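Local structure of monoglyceride lipase (Saccharomyces cerevisiae, 4ZWN) at residues N40-K45 with D112-F117; V64-G69 with F78-H83; L205-I210 with A218-D223. The protein hydrolyses monoacylglycerols to free fatty acids and glycerol, with a strong preference for monounsaturated substrates, and also takes part in breaking down fatty acid ethyl esters. The protein carries 2 engineered substitutions. All blocks are in the same frame, centred on the assembly; numbering follows the deposited sequence.

Contact 1 (N40-K45 with D112-F117); sequences NFDGAK and DEYHVF
Asp42 and His115 meet at the protein surface with a single carboxylate oxygen doing the touching. Asp42 OD2 lies 3.5 Å from His115 CD2 and about as far from NE2, and no hydrogen bond forms between the two residues. The side chains cross at about a right angle, yet the carboxylate and imidazole planes are only 16° apart. Tyr114 adds a looser fringe, its CE2 4.3 Å from the same oxygen. This is the solvent side, where both Asp42 and Tyr114 are exposed. The firm side lies behind the ring, within 112-117, where Asp112 OD1 accepts two bonds: one from His115 N (3.1 Å, 172°), which caps the helix, and one from His115 ND1 (2.8 Å), nearly in the ring plane. Tyr114 CD2 rests over one imidazole face, offset toward the rim. Asp112 is thus the N-cap of helix 113-134, and it fixes the rotation of the very ring that Asp42 approaches. On the other segment, Asp42 and Gly43 form the two-residue turn of a β-hairpin, both with positive phi as in a type I' turn, joining strands 37-41 and 44-51 at the edge of the α/β hydrolase sheet. From there Asp42 CG runs anti to its own N (chi1 -164°), carrying the carboxylate toward the helix. With an alanine in place of His115, Asp112 OD1 would probably keep only its capping bond and Asp42 OD2 would lose its nearest neighbour across the contact. Arg97 bonds the carbonyl oxygen of Asp42 and also touches His115, while Phe41 stacks on His122 further along the helix.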
loop_
_atom_site.group_PDB
_atom_site.type_symbol
_atom_site.label_atom_id
_atom_site.label_comp_id
_atom_site.label_asym_id
_atom_site.label_seq_id
_atom_site.Cartn_x
_atom_site.Cartn_y
_atom_site.Cartn_z
ATOM N N ASN A 40 8.405 11.462 -15.923
ATOM C CA ASN A 40 7.209 12.221 -16.262
ATOM C C ASN A 40 6.131 11.352 -16.905
ATOM O O ASN A 40 6.418 10.513 -17.762
ATOM C CB ASN A 40 7.566 13.376 -17.198
ATOM C CG ASN A 40 8.376 14.462 -16.511
ATOM O OD1 ASN A 40 8.934 14.255 -15.434
ATOM N ND2 ASN A 40 8.439 15.631 -17.136
ATOM N N PHE A 41 4.889 11.561 -16.481
ATOM C CA PHE A 41 3.745 10.873 -17.067
ATOM C C PHE A 41 2.455 11.629 -16.776
ATOM O O PHE A 41 2.149 11.920 -15.619
ATOM C CB PHE A 41 3.640 9.437 -16.540
ATOM C CG PHE A 41 2.406 8.711 -17.002
ATOM C CD1 PHE A 41 2.355 8.139 -18.264
ATOM C CD2 PHE A 41 1.303 8.590 -16.173
ATOM C CE1 PHE A 41 1.223 7.466 -18.695
ATOM C CE2 PHE A 41 0.165 7.917 -16.597
ATOM C CZ PHE A 41 0.126 7.356 -17.862
ATOM N N ASP A 42 1.718 11.941 -17.839
ATOM C CA ASP A 42 0.406 12.579 -17.751
ATOM C C ASP A 42 0.411 13.805 -16.842
ATOM O O ASP A 42 -0.438 13.945 -15.964
ATOM C CB ASP A 42 -0.638 11.570 -17.269
ATOM C CG ASP A 42 -2.058 12.034 -17.530
ATOM O OD1 ASP A 42 -2.253 12.859 -18.446
ATOM O OD2 ASP A 42 -2.977 11.573 -16.819
ATOM N N GLY A 43 1.386 14.683 -17.050
ATOM C CA GLY A 43 1.427 15.959 -16.360
ATOM C C GLY A 43 1.905 15.903 -14.922
ATOM O O GLY A 43 1.562 16.769 -14.117
ATOM N N ALA A 44 2.697 14.890 -14.593
ATOM C CA ALA A 44 3.255 14.786 -13.249
ATOM C C ALA A 44 4.659 14.188 -13.271
ATOM O O ALA A 44 4.955 13.300 -14.072
ATOM C CB ALA A 44 2.339 13.961 -12.360
ATOM N N LYS A 45 5.522 14.690 -12.394
ATOM C CA LYS A 45 6.880 14.175 -12.277
ATOM C C LYS A 45 6.955 13.185 -11.124
ATOM O O LYS A 45 7.093 13.572 -9.965
ATOM C CB LYS A 45 7.883 15.313 -12.070
ATOM C CG LYS A 45 9.334 14.874 -12.199
ATOM C CD LYS A 45 10.308 16.010 -11.932
ATOM C CE LYS A 45 10.336 16.386 -10.461
ATOM N NZ LYS A 45 11.455 17.318 -10.149
ATOM N N ASP A 112 -7.470 11.773 -8.409
ATOM C CA ASP A 112 -8.789 11.158 -8.440
ATOM C C ASP A 112 -8.718 9.711 -8.917
ATOM O O ASP A 112 -7.648 9.222 -9.284
ATOM C CB ASP A 112 -9.743 11.970 -9.324
ATOM C CG ASP A 112 -9.181 12.243 -10.708
ATOM O OD1 ASP A 112 -8.421 11.404 -11.238
ATOM O OD2 ASP A 112 -9.510 13.307 -11.274
ATOM N N GLU A 113 -9.871 9.047 -8.914
ATOM C CA GLU A 113 -9.984 7.641 -9.280
ATOM C C GLU A 113 -9.304 7.321 -10.609
ATOM O O GLU A 113 -8.560 6.343 -10.713
ATOM C CB GLU A 113 -11.459 7.235 -9.338
ATOM C CG GLU A 113 -11.698 5.797 -9.762
ATOM C CD GLU A 113 -11.393 4.795 -8.661
ATOM O OE1 GLU A 113 -11.182 5.218 -7.504
ATOM O OE2 GLU A 113 -11.370 3.581 -8.955
ATOM N N TYR A 114 -9.548 8.155 -11.615
ATOM C CA TYR A 114 -8.961 7.946 -12.935
ATOM C C TYR A 114 -7.435 7.936 -12.878
ATOM O O TYR A 114 -6.801 6.984 -13.329
ATOM C CB TYR A 114 -9.432 9.019 -13.923
ATOM C CG TYR A 114 -8.682 8.981 -15.237
ATOM C CD1 TYR A 114 -8.979 8.028 -16.204
ATOM C CD2 TYR A 114 -7.664 9.890 -15.504
ATOM C CE1 TYR A 114 -8.286 7.983 -17.402
ATOM C CE2 TYR A 114 -6.966 9.853 -16.698
ATOM C CZ TYR A 114 -7.282 8.898 -17.644
ATOM O OH TYR A 114 -6.589 8.861 -18.833
ATOM N N HIS A 115 -6.853 8.994 -12.322
ATOM C CA HIS A 115 -5.399 9.126 -12.269
ATOM C C HIS A 115 -4.750 8.040 -11.427
ATOM O O HIS A 115 -3.662 7.567 -11.755
ATOM C CB HIS A 115 -4.996 10.497 -11.722
ATOM C CG HIS A 115 -5.154 11.610 -12.709
ATOM N ND1 HIS A 115 -6.294 12.379 -12.786
ATOM C CD2 HIS A 115 -4.317 12.078 -13.663
ATOM C CE1 HIS A 115 -6.152 13.277 -13.744
ATOM N NE2 HIS A 115 -4.961 13.116 -14.292
ATOM N N VAL A 116 -5.415 7.663 -10.338
ATOM C CA VAL A 116 -4.895 6.651 -9.428
ATOM C C VAL A 116 -4.554 5.366 -10.181
ATOM O O VAL A 116 -3.455 4.829 -10.048
ATOM C CB VAL A 116 -5.900 6.343 -8.296
ATOM C CG1 VAL A 116 -5.553 5.030 -7.608
ATOM C CG2 VAL A 116 -5.934 7.486 -7.291
ATOM N N PHE A 117 -5.489 4.897 -11.001
ATOM C CA PHE A 117 -5.291 3.645 -11.714
ATOM C C PHE A 117 -4.541 3.830 -13.025
ATOM O O PHE A 117 -3.772 2.958 -13.423
ATOM C CB PHE A 117 -6.636 2.961 -11.955
ATOM C CG PHE A 117 -7.166 2.259 -10.739
ATOM C CD1 PHE A 117 -6.744 0.978 -10.424
ATOM C CD2 PHE A 117 -8.060 2.890 -9.893
ATOM C CE1 PHE A 117 -7.216 0.333 -9.298
ATOM C CE2 PHE A 117 -8.538 2.250 -8.764
ATOM C CZ PHE A 117 -8.115 0.969 -8.467
#

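Contact 2 (V64-G69 with F78-H83); sequences VLLIHG and FRLMDH
Leu66 on strand 62-67 is the one strand residue here that reaches helix 78-86, and it touches Leu80 and Met81. Its CB leaves the strand toward the helix, still short of direct contact. CG sits beside the backbone N and anti to the carbonyl carbon (chi1 -51°), which sends the fork forward, and only the two methyls touch. CD1 goes furthest: it lies 3.5 Å from Met81 CG, has Met81 SD a little beyond at 4.1 Å, and meets Leu80 CD2 at 3.8 Å. CD2 turns to the Leu80 side alone, 4.0 Å from Leu80 CD2. One methyl of Leu80 therefore faces both branches of the Leu66 fork, while the Met81 chain comes in against CD1. Met81 then bends at its last torsion (chi3 -72°), bringing CE to the edge of the Phe78 ring, in its plane and 3.7 Å from CD1 of that ring.

Strand 62-67, helix 78-86 and strand 89-94 make a β-α-β unit of the α/β hydrolase fold, and this contact lays the helix on its first strand. Trp141 of the neighbouring strand 138-143 touches both Leu66 and Leu80, and Trp51 touches Met81. Polar groups of the helix are engaged elsewhere: Arg79 forms a salt bridge with Asp310, and the Asp82 carboxylate is hydrogen-bonded to Tyr27 and Thr31. Across the contact itself, methyls meet a methyl and a methylene, all three touching residues are buried, and no hydrogen bond links the segments; nothing directional fixes the join, which depends on fit and on the exclusion of water.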
loop_
_atom_site.group_PDB
_atom_site.type_symbol
_atom_site.label_atom_id
_atom_site.label_comp_id
_atom_site.label_asym_id
_atom_site.label_seq_id
_atom_site.Cartn_x
_atom_site.Cartn_y
_atom_site.Cartn_z
ATOM N N VAL A 64 8.496 -7.065 -6.268
ATOM C CA VAL A 64 7.257 -6.622 -5.637
ATOM C C VAL A 64 7.008 -5.131 -5.863
ATOM O O VAL A 64 7.844 -4.292 -5.530
ATOM C CB VAL A 64 7.256 -6.897 -4.117
ATOM C CG1 VAL A 64 5.859 -6.715 -3.558
ATOM C CG2 VAL A 64 7.758 -8.303 -3.822
ATOM N N LEU A 65 5.850 -4.817 -6.437
ATOM C CA LEU A 65 5.419 -3.439 -6.639
ATOM C C LEU A 65 4.704 -2.931 -5.385
ATOM O O LEU A 65 3.678 -3.478 -4.982
ATOM C CB LEU A 65 4.493 -3.343 -7.856
ATOM C CG LEU A 65 4.459 -2.061 -8.699
ATOM C CD1 LEU A 65 3.395 -2.177 -9.779
ATOM C CD2 LEU A 65 4.229 -0.817 -7.859
ATOM N N LEU A 66 5.236 -1.877 -4.776
ATOM C CA LEU A 66 4.660 -1.368 -3.537
ATOM C C LEU A 66 3.784 -0.137 -3.766
ATOM O O LEU A 66 4.242 0.880 -4.288
ATOM C CB LEU A 66 5.766 -1.043 -2.532
ATOM C CG LEU A 66 6.802 -2.141 -2.268
ATOM C CD1 LEU A 66 7.685 -1.769 -1.095
ATOM C CD2 LEU A 66 6.139 -3.481 -2.019
ATOM N N ILE A 67 2.519 -0.243 -3.374
ATOM C CA ILE A 67 1.591 0.879 -3.438
ATOM C C ILE A 67 1.396 1.463 -2.044
ATOM O O ILE A 67 0.721 0.865 -1.204
ATOM C CB ILE A 67 0.226 0.462 -4.013
ATOM C CG1 ILE A 67 0.409 -0.351 -5.294
ATOM C CG2 ILE A 67 -0.643 1.689 -4.266
ATOM C CD1 ILE A 67 -0.883 -0.872 -5.874
ATOM N N HIS A 68 1.988 2.630 -1.798
ATOM C CA HIS A 68 1.957 3.232 -0.467
ATOM C C HIS A 68 0.565 3.733 -0.102
ATOM O O HIS A 68 -0.318 3.843 -0.956
ATOM C CB HIS A 68 2.975 4.376 -0.359
ATOM C CG HIS A 68 2.628 5.590 -1.172
ATOM N ND1 HIS A 68 1.677 6.504 -0.777
ATOM C CD2 HIS A 68 3.127 6.047 -2.344
ATOM C CE1 HIS A 68 1.593 7.467 -1.679
ATOM N NE2 HIS A 68 2.465 7.213 -2.642
ATOM N N GLY A 69 0.377 4.031 1.179
ATOM C CA GLY A 69 -0.891 4.538 1.665
ATOM C C GLY A 69 -0.929 6.052 1.720
ATOM O O GLY A 69 0.075 6.724 1.467
ATOM N N PHE A 78 11.061 1.833 3.194
ATOM C CA PHE A 78 12.472 1.450 3.266
ATOM C C PHE A 78 12.664 0.142 4.024
ATOM O O PHE A 78 13.377 -0.750 3.570
ATOM C CB PHE A 78 13.310 2.543 3.935
ATOM C CG PHE A 78 13.706 3.663 3.015
ATOM C CD1 PHE A 78 13.232 3.715 1.713
ATOM C CD2 PHE A 78 14.566 4.658 3.450
ATOM C CE1 PHE A 78 13.599 4.748 0.865
ATOM C CE2 PHE A 78 14.938 5.689 2.607
ATOM C CZ PHE A 78 14.453 5.732 1.314
ATOM N N ARG A 79 12.027 0.049 5.187
ATOM C CA ARG A 79 12.138 -1.117 6.053
ATOM C C ARG A 79 11.738 -2.391 5.311
ATOM O O ARG A 79 12.397 -3.423 5.427
ATOM C CB ARG A 79 11.270 -0.918 7.299
ATOM C CG ARG A 79 11.584 -1.814 8.484
ATOM C CD ARG A 79 10.639 -1.475 9.636
ATOM N NE ARG A 79 10.907 -2.237 10.854
ATOM C CZ ARG A 79 10.194 -2.125 11.972
ATOM N NH1 ARG A 79 9.169 -1.284 12.026
ATOM N NH2 ARG A 79 10.503 -2.854 13.037
ATOM N N LEU A 80 10.667 -2.305 4.530
ATOM C CA LEU A 80 10.171 -3.458 3.784
ATOM C C LEU A 80 11.088 -3.820 2.619
ATOM O O LEU A 80 11.444 -4.984 2.436
ATOM C CB LEU A 80 8.759 -3.188 3.267
ATOM C CG LEU A 80 8.145 -4.285 2.402
ATOM C CD1 LEU A 80 8.081 -5.604 3.169
ATOM C CD2 LEU A 80 6.765 -3.862 1.923
ATOM N N MET A 81 11.460 -2.816 1.833
ATOM C CA MET A 81 12.314 -3.021 0.668
ATOM C C MET A 81 13.700 -3.532 1.056
ATOM O O MET A 81 14.305 -4.321 0.327
ATOM C CB MET A 81 12.436 -1.723 -0.131
ATOM C CG MET A 81 11.126 -1.264 -0.743
ATOM S SD MET A 81 11.255 0.158 -1.843
ATOM C CE MET A 81 11.579 1.471 -0.668
ATOM N N ASP A 82 14.198 -3.082 2.203
ATOM C CA ASP A 82 15.498 -3.521 2.697
ATOM C C ASP A 82 15.486 -5.018 3.004
ATOM O O ASP A 82 16.385 -5.750 2.593
ATOM C CB ASP A 82 15.899 -2.726 3.941
ATOM C CG ASP A 82 17.369 -2.894 4.296
ATOM O OD1 ASP A 82 18.203 -2.965 3.366
ATOM O OD2 ASP A 82 17.692 -2.954 5.503
ATOM N N HIS A 83 14.460 -5.471 3.721
ATOM C CA HIS A 83 14.337 -6.885 4.069
ATOM C C HIS A 83 14.067 -7.748 2.840
ATOM O O HIS A 83 14.569 -8.866 2.741
ATOM C CB HIS A 83 13.229 -7.097 5.106
ATOM C CG HIS A 83 13.625 -6.728 6.503
ATOM N ND1 HIS A 83 13.822 -5.423 6.902
ATOM C CD2 HIS A 83 13.857 -7.494 7.595
ATOM C CE1 HIS A 83 14.157 -5.402 8.179
ATOM N NE2 HIS A 83 14.186 -6.644 8.624
#

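Contact 3 (L205-I210 with A218-D223); sequences LDLKGI and AFLGSD
The flat group that takes part across this contact is the Leu220-Gly221 peptide, whose Gly221 N lies 4.1 Å from Leu207 CD2; the one aromatic ring, Phe219, points elsewhere. One face of that ring carries CB of Asp223, 4.2 Å above the plane and offset toward the rim, and Tyr25 meets the ring edge-to-face. The packing itself gathers round Leu220, whose CG lies anti to the backbone N (chi1 -164°), which turns the side chain toward 205-210, where its CD2 meets Ile210 and Leu207. Ile210 comes at it tip to tip, CD1 to Leu220 CD2 at 3.6 Å. Leu207 slides past in the opposite direction, its CD2 3.9 Å from the same methyl. Leu205 crosses at about a right angle and sets its CD1 against Leu220 CG at 3.9 Å. Both segments belong to the chain inserted between core strands 165-169 and 264-269, where α/β hydrolases carry their cap; here the short helix 207-210 packs against helix 214-222. Asp206 is the N-cap of the first, through a weak bond to Gly209 N. Packing is close at Gly221 too, since a CB there would lie 3.3 Å from Leu207 CD1. On the inner side, the Ile210 side chain is about 5 Å from that of His302, assigned to the charge relay system, and the Ile210 backbone is hydrogen-bonded to that of Ser303.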
loop_
_atom_site.group_PDB
_atom_site.type_symbol
_atom_site.label_atom_id
_atom_site.label_comp_id
_atom_site.label_asym_id
_atom_site.label_seq_id
_atom_site.Cartn_x
_atom_site.Cartn_y
_atom_site.Cartn_z
ATOM N N LEU A 205 -2.217 13.203 11.962
ATOM C CA LEU A 205 -1.831 11.804 12.098
ATOM C C LEU A 205 -2.252 11.202 13.432
ATOM O O LEU A 205 -1.978 11.762 14.494
ATOM C CB LEU A 205 -0.319 11.655 11.934
ATOM C CG LEU A 205 0.252 11.950 10.549
ATOM C CD1 LEU A 205 1.761 11.829 10.577
ATOM C CD2 LEU A 205 -0.348 11.011 9.517
ATOM N N ASP A 206 -2.916 10.054 13.370
ATOM C CA ASP A 206 -3.259 9.299 14.569
ATOM C C ASP A 206 -2.093 8.386 14.946
ATOM O O ASP A 206 -2.110 7.189 14.657
ATOM C CB ASP A 206 -4.538 8.488 14.345
ATOM C CG ASP A 206 -4.955 7.705 15.573
ATOM O OD1 ASP A 206 -4.512 8.055 16.688
ATOM O OD2 ASP A 206 -5.730 6.740 15.426
ATOM N N LEU A 207 -1.085 8.966 15.594
ATOM C CA LEU A 207 0.165 8.268 15.887
ATOM C C LEU A 207 -0.040 7.000 16.710
ATOM O O LEU A 207 0.615 5.983 16.468
ATOM C CB LEU A 207 1.134 9.207 16.612
ATOM C CG LEU A 207 1.606 10.435 15.826
ATOM C CD1 LEU A 207 2.507 11.309 16.683
ATOM C CD2 LEU A 207 2.322 10.020 14.549
ATOM N N LYS A 208 -0.950 7.064 17.677
ATOM C CA LYS A 208 -1.240 5.915 18.527
ATOM C C LYS A 208 -1.971 4.823 17.751
ATOM O O LYS A 208 -1.806 3.637 18.031
ATOM C CB LYS A 208 -2.059 6.346 19.746
ATOM C CG LYS A 208 -1.206 6.886 20.888
ATOM C CD LYS A 208 -2.059 7.386 22.047
ATOM C CE LYS A 208 -1.255 7.438 23.340
ATOM N NZ LYS A 208 0.050 8.135 23.166
ATOM N N GLY A 209 -2.770 5.227 16.770
ATOM C CA GLY A 209 -3.488 4.273 15.946
ATOM C C GLY A 209 -2.602 3.666 14.874
ATOM O O GLY A 209 -2.798 2.521 14.464
ATOM N N ILE A 210 -1.618 4.436 14.425
ATOM C CA ILE A 210 -0.733 3.999 13.353
ATOM C C ILE A 210 0.223 2.907 13.825
ATOM O O ILE A 210 0.376 1.879 13.163
ATOM C CB ILE A 210 0.068 5.185 12.779
ATOM C CG1 ILE A 210 -0.858 6.089 11.960
ATOM C CG2 ILE A 210 1.216 4.697 11.915
ATOM C CD1 ILE A 210 -0.197 7.335 11.430
ATOM N N ALA A 218 7.673 8.936 17.231
ATOM C CA ALA A 218 8.429 10.178 17.346
ATOM C C ALA A 218 8.958 10.627 15.991
ATOM O O ALA A 218 8.916 11.813 15.660
ATOM C CB ALA A 218 9.571 10.010 18.333
ATOM N N PHE A 219 9.456 9.673 15.211
ATOM C CA PHE A 219 9.948 9.958 13.869
ATOM C C PHE A 219 8.847 10.504 12.964
ATOM O O PHE A 219 9.031 11.517 12.290
ATOM C CB PHE A 219 10.551 8.700 13.242
ATOM C CG PHE A 219 10.559 8.718 11.739
ATOM C CD1 PHE A 219 11.496 9.467 11.046
ATOM C CD2 PHE A 219 9.628 7.984 11.016
ATOM C CE1 PHE A 219 11.506 9.485 9.663
ATOM C CE2 PHE A 219 9.633 7.999 9.635
ATOM C CZ PHE A 219 10.572 8.749 8.957
ATOM N N LEU A 220 7.709 9.817 12.954
ATOM C CA LEU A 220 6.604 10.162 12.068
ATOM C C LEU A 220 6.046 11.549 12.379
ATOM O O LEU A 220 5.754 12.328 11.472
ATOM C CB LEU A 220 5.495 9.115 12.172
ATOM C CG LEU A 220 4.458 9.119 11.050
ATOM C CD1 LEU A 220 5.120 8.830 9.712
ATOM C CD2 LEU A 220 3.362 8.108 11.339
ATOM N N GLY A 221 5.911 11.851 13.666
ATOM C CA GLY A 221 5.387 13.133 14.098
ATOM C C GLY A 221 6.326 14.294 13.825
ATOM O O GLY A 221 5.899 15.447 13.776
ATOM N N SER A 222 7.607 13.990 13.644
ATOM C CA SER A 222 8.613 15.023 13.420
ATOM C C SER A 222 9.063 15.080 11.964
ATOM O O SER A 222 9.761 16.007 11.559
ATOM C CB SER A 222 9.826 14.791 14.322
ATOM O OG SER A 222 9.449 14.752 15.685
ATOM N N ASP A 223 8.663 14.082 11.183
ATOM C CA ASP A 223 9.086 13.984 9.792
ATOM C C ASP A 223 8.443 15.076 8.936
ATOM O O ASP A 223 7.218 15.147 8.832
ATOM C CB ASP A 223 8.750 12.600 9.234
ATOM C CG ASP A 223 9.224 12.414 7.807
ATOM O OD1 ASP A 223 10.261 13.003 7.438
ATOM O OD2 ASP A 223 8.558 11.677 7.053
#

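Starting from the N terminus, the chain opens contact 1 at the hairpin between strands 37-41 and 44-51 and closes it 67 residues later at the start of helix 113-134. Contact 2 falls wholly within that loop, as a much shorter closure from strand 62-67 to helix 78-86. Contact 3 comes after both and closes a short loop in the cap region, tying helix 207-210 to helix 214-222. None crosses another. Contacts 1 and 2 reach the same mixed sheet, with centres 21 Å apart, one at its edge hairpin and the other in the core. Contact 3 sits apart, its nearest atoms about 8 Å from contact 2 and about 17 Å from contact 1.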